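Local atomic coordinates of cytosolic phospholipase A2 delta (Homo sapiens, PDB entry 5IXC), a protein that cleaves the sn-2 fatty acid from glycerophospholipids in a calcium-dependent manner, preferring linoleic acid, and reaches lipid membranes through an N-terminal C2 domain. Residues L33-L38 against E136-E141; L44-P49 against D70-V75; Y50-L55 against S95-D100. One frame throughout, in Å; residues are numbered along the deposited sequence.

Overall arrangement
All three contacts lie in the N-terminal C2 domain, a beta sandwich, with their centres 12 to 13 Å apart. Contact 1 pairs strands 20-36 and 137-145 in one sheet, while contact 3 pairs strands 49-55 and 91-98 in the sheet facing it; Ile96 packs on Ala35, Leu38 and Leu138 between the two. Contact 2 joins the loop between strands 20-36 and 49-55 to the one leading into strand 75-85. Along the chain, contact 1 encloses the other two, and the segments of contacts 2 and 3 alternate. Asp48 and Asp98, both predicted calcium ligands, meet where contacts 2 and 3 touch, consistent with the calcium-dependent membrane association of the domain.

Contact 1: residues L33-L38 against E136-E141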
ATOM      1  N   LEU A  33      29.402  10.347  25.351  1.00 47.22           N
ATOM      2  CA  LEU A  33      30.688  10.383  26.059  1.00 47.19           C
ATOM      3  C   LEU A  33      31.904  10.313  25.111  1.00 47.42           C
ATOM      4  O   LEU A  33      32.528  11.335  24.818  1.00 44.35           O
ATOM      5  CB  LEU A  33      30.745   9.256  27.093  1.00 47.87           C
ATOM      6  CG  LEU A  33      29.714   9.373  28.217  1.00 49.56           C
ATOM      7  CD1 LEU A  33      29.581   8.072  28.983  1.00 49.40           C
ATOM      8  CD2 LEU A  33      30.067  10.502  29.168  1.00 51.16           C
ATOM      9  N   GLU A  34      32.235   9.107  24.655  1.00 47.93           N
ATOM     10  CA  GLU A  34      33.384   8.878  23.796  1.00 49.81           C
ATOM     11  C   GLU A  34      33.056   7.851  22.742  1.00 50.36           C
ATOM     12  O   GLU A  34      32.102   7.082  22.879  1.00 49.53           O
ATOM     13  CB  GLU A  34      34.588   8.285  24.552  1.00 52.07           C
ATOM     14  CG  GLU A  34      34.603   8.399  26.056  1.00 56.45           C
ATOM     15  CD  GLU A  34      35.600   7.439  26.689  1.00 61.84           C
ATOM     16  OE1 GLU A  34      35.893   6.383  26.087  1.00 64.44           O
ATOM     17  OE2 GLU A  34      36.100   7.731  27.796  1.00 67.28           O
ATOM     18  N   ALA A  35      33.919   7.808  21.736  1.00 47.55           N
ATOM     19  CA  ALA A  35      34.020   6.675  20.852  1.00 46.81           C
ATOM     20  C   ALA A  35      35.439   6.102  20.923  1.00 47.09           C
ATOM     21  O   ALA A  35      36.371   6.761  21.365  1.00 47.54           O
ATOM     22  CB  ALA A  35      33.674   7.086  19.432  1.00 47.84           C
ATOM     23  N   ARG A  36      35.592   4.872  20.467  1.00 46.34           N
ATOM     24  CA  ARG A  36      36.888   4.222  20.411  1.00 45.34           C
ATOM     25  C   ARG A  36      37.119   3.491  19.077  1.00 43.24           C
ATOM     26  O   ARG A  36      36.213   2.902  18.505  1.00 45.38           O
ATOM     27  CB  ARG A  36      37.014   3.236  21.584  1.00 46.95           C
ATOM     28  CG  ARG A  36      37.185   3.919  22.936  1.00 46.34           C
ATOM     29  CD  ARG A  36      37.359   2.924  24.070  1.00 45.50           C
ATOM     30  NE  ARG A  36      36.180   2.079  24.201  1.00 45.51           N
ATOM     31  CZ  ARG A  36      35.051   2.444  24.809  1.00 44.54           C
ATOM     32  NH1 ARG A  36      34.935   3.638  25.371  1.00 43.48           N
ATOM     33  NH2 ARG A  36      34.028   1.604  24.863  1.00 43.05           N
ATOM     34  N   ASN A  37      38.358   3.542  18.620  1.00 41.04           N
ATOM     35  CA  ASN A  37      38.837   2.775  17.485  1.00 40.54           C
ATOM     36  C   ASN A  37      38.198   3.187  16.189  1.00 41.72           C
ATOM     37  O   ASN A  37      37.994   2.355  15.305  1.00 44.67           O
ATOM     38  CB  ASN A  37      38.616   1.281  17.716  1.00 41.65           C
ATOM     39  CG  ASN A  37      39.185   0.798  19.029  1.00 41.98           C
ATOM     40  OD1 ASN A  37      40.260   1.211  19.449  1.00 38.49           O
ATOM     41  ND2 ASN A  37      38.460  -0.095  19.688  1.00 45.44           N
ATOM     42  N   LEU A  38      37.890   4.468  16.061  1.00 42.92           N
ATOM     43  CA  LEU A  38      37.275   4.957  14.838  1.00 45.30           C
ATOM     44  C   LEU A  38      38.212   4.778  13.671  1.00 46.36           C
ATOM     45  O   LEU A  38      39.396   5.099  13.755  1.00 43.09           O
ATOM     46  CB  LEU A  38      36.908   6.433  14.942  1.00 47.85           C
ATOM     47  CG  LEU A  38      35.859   6.803  15.984  1.00 50.24           C
ATOM     48  CD1 LEU A  38      35.395   8.222  15.737  1.00 51.73           C
ATOM     49  CD2 LEU A  38      34.670   5.860  15.933  1.00 54.41           C
ATOM     50  N   GLU A 136      34.817  -0.726  16.412  1.00 57.87           N
ATOM     51  CA  GLU A 136      34.369   0.622  16.823  1.00 55.39           C
ATOM     52  C   GLU A 136      33.349   0.590  17.963  1.00 54.22           C
ATOM     53  O   GLU A 136      32.458  -0.248  17.993  1.00 53.07           O
ATOM     54  CB  GLU A 136      33.800   1.398  15.634  1.00 57.07           C
ATOM     55  CG  GLU A 136      34.748   1.467  14.442  1.00 58.27           C
ATOM     56  CD  GLU A 136      34.299   2.448  13.384  1.00 57.93           C
ATOM     57  OE1 GLU A 136      35.167   2.942  12.648  1.00 64.28           O
ATOM     58  OE2 GLU A 136      33.089   2.732  13.290  1.00 60.14           O
ATOM     59  N   GLU A 137      33.488   1.511  18.907  1.00 55.35           N
ATOM     60  CA  GLU A 137      32.600   1.558  20.072  1.00 53.39           C
ATOM     61  C   GLU A 137      32.213   2.979  20.441  1.00 49.70           C
ATOM     62  O   GLU A 137      32.949   3.926  20.171  1.00 43.64           O
ATOM     63  CB  GLU A 137      33.247   0.888  21.270  1.00 58.75           C
ATOM     64  CG  GLU A 137      33.406  -0.616  21.116  1.00 63.88           C
ATOM     65  CD  GLU A 137      33.995  -1.289  22.352  1.00 64.28           C
ATOM     66  OE1 GLU A 137      34.205  -0.612  23.383  1.00 59.53           O
ATOM     67  OE2 GLU A 137      34.242  -2.509  22.285  1.00 67.58           O
ATOM     68  N   LEU A 138      31.032   3.109  21.042  1.00 49.39           N
ATOM     69  CA  LEU A 138      30.464   4.417  21.404  1.00 47.81           C
ATOM     70  C   LEU A 138      29.778   4.330  22.751  1.00 46.65           C
ATOM     71  O   LEU A 138      28.911   3.491  22.964  1.00 47.65           O
ATOM     72  CB  LEU A 138      29.459   4.888  20.356  1.00 48.00           C
ATOM     73  CG  LEU A 138      28.821   6.271  20.567  1.00 49.71           C
ATOM     74  CD1 LEU A 138      29.785   7.423  20.337  1.00 49.00           C
ATOM     75  CD2 LEU A 138      27.647   6.414  19.628  1.00 50.75           C
ATOM     76  N   ASP A 139      30.182   5.196  23.663  1.00 47.98           N
ATOM     77  CA  ASP A 139      29.666   5.145  25.025  1.00 51.26           C
ATOM     78  C   ASP A 139      28.655   6.251  25.186  1.00 49.98           C
ATOM     79  O   ASP A 139      28.914   7.392  24.808  1.00 45.94           O
ATOM     80  CB  ASP A 139      30.779   5.307  26.071  1.00 52.48           C
ATOM     81  CG  ASP A 139      31.603   4.033  26.282  1.00 54.26           C
ATOM     82  OD1 ASP A 139      31.278   2.956  25.717  1.00 53.12           O
ATOM     83  OD2 ASP A 139      32.608   4.131  27.025  1.00 57.77           O
ATOM     84  N   VAL A 140      27.501   5.898  25.739  1.00 51.35           N
ATOM     85  CA  VAL A 140      26.411   6.850  25.938  1.00 51.27           C
ATOM     86  C   VAL A 140      25.730   6.645  27.289  1.00 51.68           C
ATOM     87  O   VAL A 140      25.580   5.523  27.766  1.00 50.86           O
ATOM     88  CB  VAL A 140      25.358   6.741  24.815  1.00 51.28           C
ATOM     89  CG1 VAL A 140      24.234   7.741  25.029  1.00 54.06           C
ATOM     90  CG2 VAL A 140      25.982   7.005  23.460  1.00 51.31           C
ATOM     91  N   GLU A 141      25.325   7.750  27.894  1.00 56.11           N
ATOM     92  CA  GLU A 141      24.513   7.722  29.113  1.00 60.47           C
ATOM     93  C   GLU A 141      23.087   8.199  28.842  1.00 59.20           C
ATOM     94  O   GLU A 141      22.887   9.201  28.164  1.00 59.17           O
ATOM     95  CB  GLU A 141      25.132   8.610  30.178  1.00 65.57           C
ATOM     96  CG  GLU A 141      26.119   7.911  31.099  1.00 68.79           C
ATOM     97  CD  GLU A 141      26.729   8.862  32.120  1.00 68.68           C
ATOM     98  OE1 GLU A 141      26.270  10.028  32.202  1.00 67.31           O
ATOM     99  OE2 GLU A 141      27.668   8.442  32.831  1.00 64.96           O
TER
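Arg36 bends at chi3 (-62°), and this turn carries its guanidinium over to Glu137 and Asp139 on the neighbouring strand. Glu137 leaves the sheet on the same face as Arg36, and with CG beside the backbone N in both acids the carboxylates come up to the guanidinium. Arg36 grips Asp139 end-on in a salt bridge, NH1 to OD2 at 2.9 Å and NH2 to OD1 at 3.2 Å, both coming from above the carboxylate plane. NH2 makes a second salt bridge to Glu137 OE1 at 2.7 Å, nearly along the C-O axis, with the Glu137 carboxylate standing 88° from the guanidinium plane. On its own strand, NH1 forms a third with Glu34 OE1 at 3.0 Å, in the guanidinium plane but with a more bent bond. In this network one positive group serves three acids, which probably offsets the repulsion between Glu34 OE1 and Asp139 OD2, 4.1 Å apart. Asp139 OD1 has a second partner in Thr127.

Beneath this network the strands run antiparallel at 170°. Arg36 and Glu137 form a hydrogen-bonded pair, and Asp139 N gives a further backbone bond to Glu34 O at 2.8 Å. Leu33 N bonds to Asp139 O, and Leu33 CD1 lies 4.1 Å from Glu141 CG.

Ala35 and Leu138, the non-hydrogen-bonded pair, face the other way, into the sandwich, with Ala35 CB 4.0 Å from Leu138 CD1. There Ala35 lies on Trp76 and Leu138 on Leu94, Ile96 and Phe109. Strand 20-36 pairs with 75-85 as well as with 137-145, and strand 137-145 continues the sheet to 124-128.

Contact 2: residues L44-P49 against D70-V75; sequences LSEADP and DTSHPV. With BA (barium ion), chain E.
Asp70 N and Thr71 N, successive amides of 70-75, donate to Asp48 OD2 at 2.9 Å and to Ala47 O at 3.0 Å, Asp70 N approaching nearly in line with the C-O bond. One carboxylate oxygen and one peptide oxygen of neighbouring residues thus receive the two amides. The Glu46 carboxylate lies alongside 70-72, with OE2 3.2 Å from Ser72 OG.

A water adds a further link: it accepts from Ala47 N at 3.0 Å and is hydrogen-bonded to Ser72 OG, whose hydroxyl also bonds to Leu38 O.

The metal contacts come from 44-49. Barium is held by Glu46 O at 2.7 Å, by Ser45 OG and by both oxygens of Asp48, OD1 at 2.9 Å being the nearer. Ser45 turns OG away from its backbone N (chi1 -174°), which points the hydroxyl at the ion. Asp48 OD2 therefore does double duty, as metal ligand and as acceptor for Asp70 N, so Asp70 N is a second-shell donor that, with the two-oxygen grip on the ion, probably limits rotation of the carboxylate. With an asparagine in place of Asp48, the ion would probably be bound more weakly for want of the negative charge, and the Asp70 amide could lose its acceptor if the amide group turned.

Apolar packing closes the far end, where Pro49 CG meets Pro74 CG at 3.4 Å and the two rings cross obliquely beside Leu38.

Asp48 N is bonded to Asp98 OD1, and both aspartates are predicted calcium ligands. Barium shares Asp48 with the predicted calcium site, though its other ligands, Ser45 and Glu46, are not among the predicted ones. A gathering of loop carboxylates at one end of the sandwich is the hallmark of a calcium-binding C2 domain.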
ATOM      1  N   LEU A  44      45.956   7.997   4.931  1.00 61.12           N
ATOM      2  CA  LEU A  44      46.555   8.093   6.271  1.00 57.71           C
ATOM      3  C   LEU A  44      46.052   9.309   7.040  1.00 57.71           C
ATOM      4  O   LEU A  44      46.797   9.972   7.748  1.00 55.09           O
ATOM      5  CB  LEU A  44      48.083   8.094   6.184  1.00 57.12           C
ATOM      6  CG  LEU A  44      48.687   7.017   5.275  1.00 57.13           C
ATOM      7  CD1 LEU A  44      50.196   6.971   5.410  1.00 57.48           C
ATOM      8  CD2 LEU A  44      48.108   5.641   5.554  1.00 57.29           C
ATOM      9  N   SER A  45      44.761   9.561   6.907  1.00 61.68           N
ATOM     10  CA  SER A  45      44.113  10.692   7.548  1.00 63.01           C
ATOM     11  C   SER A  45      43.263  10.181   8.698  1.00 59.65           C
ATOM     12  O   SER A  45      42.322   9.403   8.489  1.00 59.26           O
ATOM     13  CB  SER A  45      43.232  11.429   6.538  1.00 69.00           C
ATOM     14  OG  SER A  45      42.696  12.627   7.093  1.00 75.49           O
ATOM     15  N   GLU A  46      43.597  10.605   9.910  1.00 54.93           N
ATOM     16  CA  GLU A  46      42.758  10.293  11.073  1.00 56.16           C
ATOM     17  C   GLU A  46      41.426  11.006  10.987  1.00 53.11           C
ATOM     18  O   GLU A  46      41.332  12.075  10.402  1.00 54.54           O
ATOM     19  CB  GLU A  46      43.435  10.645  12.394  1.00 56.73           C
ATOM     20  CG  GLU A  46      43.876   9.410  13.144  1.00 57.88           C
ATOM     21  CD  GLU A  46      44.364   9.683  14.544  1.00 60.47           C
ATOM     22  OE1 GLU A  46      45.104  10.677  14.729  1.00 64.47           O
ATOM     23  OE2 GLU A  46      44.028   8.881  15.448  1.00 58.21           O
ATOM     24  N   ALA A  47      40.400  10.402  11.568  1.00 51.16           N
ATOM     25  CA  ALA A  47      39.056  10.961  11.511  1.00 50.01           C
ATOM     26  C   ALA A  47      38.982  12.296  12.252  1.00 50.46           C
ATOM     27  O   ALA A  47      39.738  12.543  13.184  1.00 49.93           O
ATOM     28  CB  ALA A  47      38.044   9.980  12.079  1.00 49.43           C
ATOM     29  N   ASP A  48      38.083  13.156  11.782  1.00 53.93           N
ATOM     30  CA  ASP A  48      37.669  14.381  12.479  1.00 53.21           C
ATOM     31  C   ASP A  48      36.207  14.255  12.881  1.00 50.09           C
ATOM     32  O   ASP A  48      35.328  14.851  12.255  1.00 47.36           O
ATOM     33  CB  ASP A  48      37.831  15.576  11.571  1.00 55.48           C
ATOM     34  CG  ASP A  48      39.177  15.620  10.943  1.00 59.66           C
ATOM     35  OD1 ASP A  48      39.235  15.626   9.695  1.00 68.56           O
ATOM     36  OD2 ASP A  48      40.186  15.608  11.686  1.00 60.51           O
ATOM     37  N   PRO A  49      35.939  13.479  13.936  1.00 46.08           N
ATOM     38  CA  PRO A  49      34.595  12.953  14.105  1.00 47.37           C
ATOM     39  C   PRO A  49      33.623  13.838  14.867  1.00 48.08           C
ATOM     40  O   PRO A  49      34.016  14.650  15.708  1.00 44.87           O
ATOM     41  CB  PRO A  49      34.830  11.667  14.895  1.00 47.32           C
ATOM     42  CG  PRO A  49      36.059  11.947  15.678  1.00 47.20           C
ATOM     43  CD  PRO A  49      36.836  13.034  15.004  1.00 45.02           C
ATOM     44  N   ASP A  70      41.488  14.846  14.178  1.00 58.84           N
ATOM     45  CA  ASP A  70      42.544  13.822  14.218  1.00 59.62           C
ATOM     46  C   ASP A  70      42.514  12.958  15.477  1.00 57.73           C
ATOM     47  O   ASP A  70      43.474  12.953  16.246  1.00 59.26           O
ATOM     48  CB  ASP A  70      43.924  14.462  14.038  1.00 60.71           C
ATOM     49  CG  ASP A  70      44.155  14.958  12.622  1.00 62.18           C
ATOM     50  OD1 ASP A  70      43.366  15.791  12.137  1.00 70.85           O
ATOM     51  OD2 ASP A  70      45.125  14.519  11.987  1.00 67.78           O
ATOM     52  N   THR A  71      41.403  12.249  15.676  1.00 56.42           N
ATOM     53  CA  THR A  71      41.233  11.319  16.813  1.00 54.95           C
ATOM     54  C   THR A  71      40.525  10.041  16.422  1.00 54.33           C
ATOM     55  O   THR A  71      39.493  10.082  15.753  1.00 51.64           O
ATOM     56  CB  THR A  71      40.337  11.894  17.928  1.00 54.75           C
ATOM     57  OG1 THR A  71      40.218  13.311  17.790  1.00 59.18           O
ATOM     58  CG2 THR A  71      40.891  11.543  19.296  1.00 52.82           C
ATOM     59  N   SER A  72      41.069   8.914  16.873  1.00 53.05           N
ATOM     60  CA  SER A  72      40.357   7.620  16.825  1.00 53.52           C
ATOM     61  C   SER A  72      39.659   7.310  18.148  1.00 49.58           C
ATOM     62  O   SER A  72      38.946   6.317  18.264  1.00 49.74           O
ATOM     63  CB  SER A  72      41.305   6.475  16.467  1.00 53.69           C
ATOM     64  OG  SER A  72      41.819   6.637  15.156  1.00 59.66           O
ATOM     65  N   HIS A  73      39.879   8.174  19.132  1.00 47.93           N
ATOM     66  CA  HIS A  73      39.295   8.055  20.468  1.00 50.28           C
ATOM     67  C   HIS A  73      38.793   9.430  20.911  1.00 49.77           C
ATOM     68  O   HIS A  73      39.357  10.034  21.832  1.00 51.00           O
ATOM     69  CB  HIS A  73      40.343   7.515  21.460  1.00 53.29           C
ATOM     70  CG  HIS A  73      39.787   7.075  22.781  1.00 56.66           C
ATOM     71  ND1 HIS A  73      38.949   7.857  23.541  1.00 60.92           N
ATOM     72  CD2 HIS A  73      39.974   5.934  23.489  1.00 62.69           C
ATOM     73  CE1 HIS A  73      38.628   7.212  24.648  1.00 62.90           C
ATOM     74  NE2 HIS A  73      39.241   6.044  24.644  1.00 61.74           N
ATOM     75  N   PRO A  74      37.728   9.934  20.266  1.00 46.61           N
ATOM     76  CA  PRO A  74      37.170  11.236  20.633  1.00 48.37           C
ATOM     77  C   PRO A  74      36.412  11.217  21.952  1.00 51.27           C
ATOM     78  O   PRO A  74      35.681  10.264  22.220  1.00 54.04           O
ATOM     79  CB  PRO A  74      36.197  11.553  19.492  1.00 47.86           C
ATOM     80  CG  PRO A  74      36.053  10.309  18.692  1.00 46.43           C
ATOM     81  CD  PRO A  74      36.933   9.252  19.239  1.00 45.59           C
ATOM     82  N   VAL A  75      36.594  12.266  22.756  1.00 53.23           N
ATOM     83  CA  VAL A  75      35.841  12.451  24.010  1.00 53.12           C
ATOM     84  C   VAL A  75      35.061  13.756  23.961  1.00 54.79           C
ATOM     85  O   VAL A  75      35.618  14.835  24.137  1.00 53.65           O
ATOM     86  CB  VAL A  75      36.735  12.480  25.259  1.00 51.63           C
ATOM     87  CG1 VAL A  75      35.892  12.691  26.508  1.00 50.36           C
ATOM     88  CG2 VAL A  75      37.522  11.185  25.369  1.00 53.42           C
TER
HETATM   89 BA    BA E 903      41.898  14.443   9.336  1.00 80.83          BA
HETATM   90  O   HOH W   1      40.119   7.825  13.000  1.00 61.15           O

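Contact 3: residues Y50-L55 against S95-D100; sequences YVILQL and SIYDED. With BA (barium ion), chain F.
Four backbone hydrogen bonds join the strands, two at Tyr50 with Tyr97 and two at Ile52 with Ser95. Ile52 N donates to Ser95 O at 2.8 Å. Between these hydrogen-bonded pairs sits the non-hydrogen-bonded pair Val51 and Ile96, and the strands run antiparallel, their N-to-C directions 140° apart.

The aromatic contact lies on the face carrying Tyr50, Ile52, Ser95 and Tyr97. Tyr50 places CG between its backbone N and carbonyl carbon (chi1 61°), which swings the ring across to the partner strand. There Tyr97 CB sits over one ring face, 3.5 Å from Tyr50 CZ, as a CH-pi contact. The two rings lie almost parallel, 18° apart, but are slid so far that they barely overlap, their centroids being 5.8 Å apart. Glu99 CB comes to the ring edge of Tyr50, 3.8 Å from CE2, and Lys64 makes a cation-pi contact with this ring.

Aliphatic packing adds Ile52, whose CD1 touches the ring of Tyr97 at CE2, 3.8 Å away. On the other face Val51 CG2 meets Ile96 CG1 at 4.2 Å, pointing into the sandwich toward Trp76 and Ala35.

The metal chemistry lies just past the strand end. Asp98 and Asp100 are predicted calcium ligands, but the barium here is held by the backbone oxygen, Asp100 O at 3.2 Å, with Thr103 O and Asp105 OD2.

The contact is therefore two-sided: an apolar face seals the core, while the tyrosine face packs through CH-pi and apolar contacts, and Tyr50 OH bonds outward to Asp105 OD1. By holding the other oxygen of a barium ligand, Tyr50 is a second-shell residue that links the sheet to the loop, and the nearby ion would be expected to polarise that link.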
ATOM      1  N   TYR A  50      32.349  13.636  14.567  1.00 46.99           N
ATOM      2  CA  TYR A  50      31.276  14.128  15.409  1.00 45.49           C
ATOM      3  C   TYR A  50      30.117  13.165  15.369  1.00 42.44           C
ATOM      4  O   TYR A  50      30.016  12.329  14.477  1.00 41.42           O
ATOM      5  CB  TYR A  50      30.805  15.504  14.966  1.00 46.53           C
ATOM      6  CG  TYR A  50      30.262  15.548  13.566  1.00 47.06           C
ATOM      7  CD1 TYR A  50      28.928  15.296  13.309  1.00 48.49           C
ATOM      8  CD2 TYR A  50      31.090  15.852  12.492  1.00 50.10           C
ATOM      9  CE1 TYR A  50      28.432  15.342  12.017  1.00 50.70           C
ATOM     10  CE2 TYR A  50      30.602  15.912  11.197  1.00 49.41           C
ATOM     11  CZ  TYR A  50      29.278  15.658  10.966  1.00 49.95           C
ATOM     12  OH  TYR A  50      28.804  15.711   9.679  1.00 51.13           O
ATOM     13  N   VAL A  51      29.238  13.319  16.347  1.00 43.13           N
ATOM     14  CA  VAL A  51      28.052  12.484  16.483  1.00 45.31           C
ATOM     15  C   VAL A  51      26.810  13.255  16.064  1.00 45.65           C
ATOM     16  O   VAL A  51      26.711  14.448  16.310  1.00 41.64           O
ATOM     17  CB  VAL A  51      27.892  11.979  17.928  1.00 45.24           C
ATOM     18  CG1 VAL A  51      26.636  11.131  18.089  1.00 46.05           C
ATOM     19  CG2 VAL A  51      29.111  11.169  18.321  1.00 46.97           C
ATOM     20  N   ILE A  52      25.884  12.547  15.418  1.00 47.84           N
ATOM     21  CA  ILE A  52      24.556  13.068  15.111  1.00 49.03           C
ATOM     22  C   ILE A  52      23.513  12.227  15.823  1.00 47.95           C
ATOM     23  O   ILE A  52      23.577  11.008  15.799  1.00 51.48           O
ATOM     24  CB  ILE A  52      24.287  13.095  13.591  1.00 51.52           C
ATOM     25  CG1 ILE A  52      24.862  14.379  13.004  1.00 51.54           C
ATOM     26  CG2 ILE A  52      22.795  13.028  13.295  1.00 53.09           C
ATOM     27  CD1 ILE A  52      24.783  14.449  11.501  1.00 54.89           C
ATOM     28  N   LEU A  53      22.561  12.895  16.458  1.00 48.51           N
ATOM     29  CA  LEU A  53      21.427  12.233  17.095  1.00 48.18           C
ATOM     30  C   LEU A  53      20.141  12.589  16.378  1.00 49.41           C
ATOM     31  O   LEU A  53      19.881  13.756  16.099  1.00 49.29           O
ATOM     32  CB  LEU A  53      21.286  12.653  18.550  1.00 49.15           C
ATOM     33  CG  LEU A  53      22.464  12.461  19.502  1.00 51.18           C
ATOM     34  CD1 LEU A  53      22.076  12.991  20.875  1.00 54.70           C
ATOM     35  CD2 LEU A  53      22.881  11.003  19.611  1.00 50.94           C
ATOM     36  N   GLN A  54      19.337  11.571  16.098  1.00 48.43           N
ATOM     37  CA  GLN A  54      18.026  11.740  15.505  1.00 46.96           C
ATOM     38  C   GLN A  54      17.073  10.775  16.141  1.00 44.51           C
ATOM     39  O   GLN A  54      17.411   9.636  16.370  1.00 43.77           O
ATOM     40  CB  GLN A  54      18.047  11.447  14.020  1.00 51.54           C
ATOM     41  CG  GLN A  54      18.568  12.575  13.166  1.00 59.25           C
ATOM     42  CD  GLN A  54      18.540  12.225  11.690  1.00 66.74           C
ATOM     43  OE1 GLN A  54      17.936  12.934  10.888  1.00 71.68           O
ATOM     44  NE2 GLN A  54      19.190  11.117  11.328  1.00 67.52           N
ATOM     45  N   LEU A  55      15.867  11.239  16.406  1.00 45.58           N
ATOM     46  CA  LEU A  55      14.821  10.391  16.929  1.00 46.61           C
ATOM     47  C   LEU A  55      13.820  10.141  15.802  1.00 44.22           C
ATOM     48  O   LEU A  55      13.492  11.054  15.052  1.00 44.21           O
ATOM     49  CB  LEU A  55      14.170  11.067  18.137  1.00 49.38           C
ATOM     50  CG  LEU A  55      13.284  10.189  19.022  1.00 51.11           C
ATOM     51  CD1 LEU A  55      14.090   9.105  19.716  1.00 52.10           C
ATOM     52  CD2 LEU A  55      12.567  11.035  20.054  1.00 50.89           C
ATOM     53  N   SER A  95      24.869   8.281  15.162  1.00 46.97           N
ATOM     54  CA  SER A  95      25.783   7.982  14.094  1.00 49.43           C
ATOM     55  C   SER A  95      26.985   8.917  14.144  1.00 47.87           C
ATOM     56  O   SER A  95      26.883  10.046  14.615  1.00 46.99           O
ATOM     57  CB  SER A  95      25.052   8.074  12.753  1.00 48.83           C
ATOM     58  OG  SER A  95      24.670   9.400  12.477  1.00 51.13           O
ATOM     59  N   ILE A  96      28.120   8.408  13.673  1.00 47.43           N
ATOM     60  CA  ILE A  96      29.395   9.121  13.722  1.00 46.43           C
ATOM     61  C   ILE A  96      29.904   9.432  12.324  1.00 46.05           C
ATOM     62  O   ILE A  96      30.143   8.526  11.530  1.00 44.89           O
ATOM     63  CB  ILE A  96      30.475   8.290  14.422  1.00 46.77           C
ATOM     64  CG1 ILE A  96      30.035   7.922  15.834  1.00 49.16           C
ATOM     65  CG2 ILE A  96      31.786   9.057  14.476  1.00 47.00           C
ATOM     66  CD1 ILE A  96      30.957   6.933  16.523  1.00 49.29           C
ATOM     67  N   TYR A  97      30.095  10.715  12.046  1.00 46.39           N
ATOM     68  CA  TYR A  97      30.635  11.152  10.765  1.00 48.37           C
ATOM     69  C   TYR A  97      32.064  11.663  10.901  1.00 50.33           C
ATOM     70  O   TYR A  97      32.468  12.147  11.960  1.00 51.04           O
ATOM     71  CB  TYR A  97      29.766  12.254  10.167  1.00 48.87           C
ATOM     72  CG  TYR A  97      28.417  11.778   9.706  1.00 48.57           C
ATOM     73  CD1 TYR A  97      28.197  11.446   8.379  1.00 49.96           C
ATOM     74  CD2 TYR A  97      27.366  11.641  10.600  1.00 47.76           C
ATOM     75  CE1 TYR A  97      26.963  11.002   7.948  1.00 49.86           C
ATOM     76  CE2 TYR A  97      26.127  11.203  10.183  1.00 47.94           C
ATOM     77  CZ  TYR A  97      25.927  10.891   8.852  1.00 50.88           C
ATOM     78  OH  TYR A  97      24.691  10.458   8.415  1.00 53.15           O
ATOM     79  N   ASP A  98      32.808  11.549   9.804  1.00 51.65           N
ATOM     80  CA  ASP A  98      34.138  12.121   9.668  1.00 53.01           C
ATOM     81  C   ASP A  98      34.039  13.437   8.878  1.00 54.08           C
ATOM     82  O   ASP A  98      33.772  13.421   7.676  1.00 49.84           O
ATOM     83  CB  ASP A  98      35.033  11.125   8.941  1.00 55.30           C
ATOM     84  CG  ASP A  98      36.467  11.613   8.790  1.00 59.09           C
ATOM     85  OD1 ASP A  98      36.757  12.786   9.103  1.00 58.31           O
ATOM     86  OD2 ASP A  98      37.311  10.805   8.353  1.00 61.47           O
ATOM     87  N   GLU A  99      34.260  14.565   9.557  1.00 57.38           N
ATOM     88  CA  GLU A  99      34.078  15.893   8.942  1.00 62.36           C
ATOM     89  C   GLU A  99      35.159  16.205   7.921  1.00 64.10           C
ATOM     90  O   GLU A  99      36.341  15.939   8.134  1.00 61.99           O
ATOM     91  CB  GLU A  99      34.035  17.014   9.979  1.00 64.89           C
ATOM     92  CG  GLU A  99      33.798  18.399   9.378  1.00 66.95           C
ATOM     93  CD  GLU A  99      33.583  19.472  10.437  1.00 73.29           C
ATOM     94  OE1 GLU A  99      34.419  20.396  10.539  1.00 80.97           O
ATOM     95  OE2 GLU A  99      32.581  19.398  11.180  1.00 74.64           O
ATOM     96  N   ASP A 100      34.722  16.799   6.822  1.00 68.06           N
ATOM     97  CA  ASP A 100      35.583  17.108   5.690  1.00 74.74           C
ATOM     98  C   ASP A 100      35.241  18.519   5.169  1.00 78.32           C
ATOM     99  O   ASP A 100      34.104  18.781   4.766  1.00 71.84           O
ATOM    100  CB  ASP A 100      35.372  16.042   4.615  1.00 76.28           C
ATOM    101  CG  ASP A 100      36.330  16.175   3.446  1.00 82.21           C
ATOM    102  OD1 ASP A 100      36.882  17.274   3.223  1.00 84.88           O
ATOM    103  OD2 ASP A 100      36.507  15.174   2.720  1.00 86.95           O
TER
HETATM  104 BA    BA F 904      30.936  18.585   4.384  1.00158.42          BA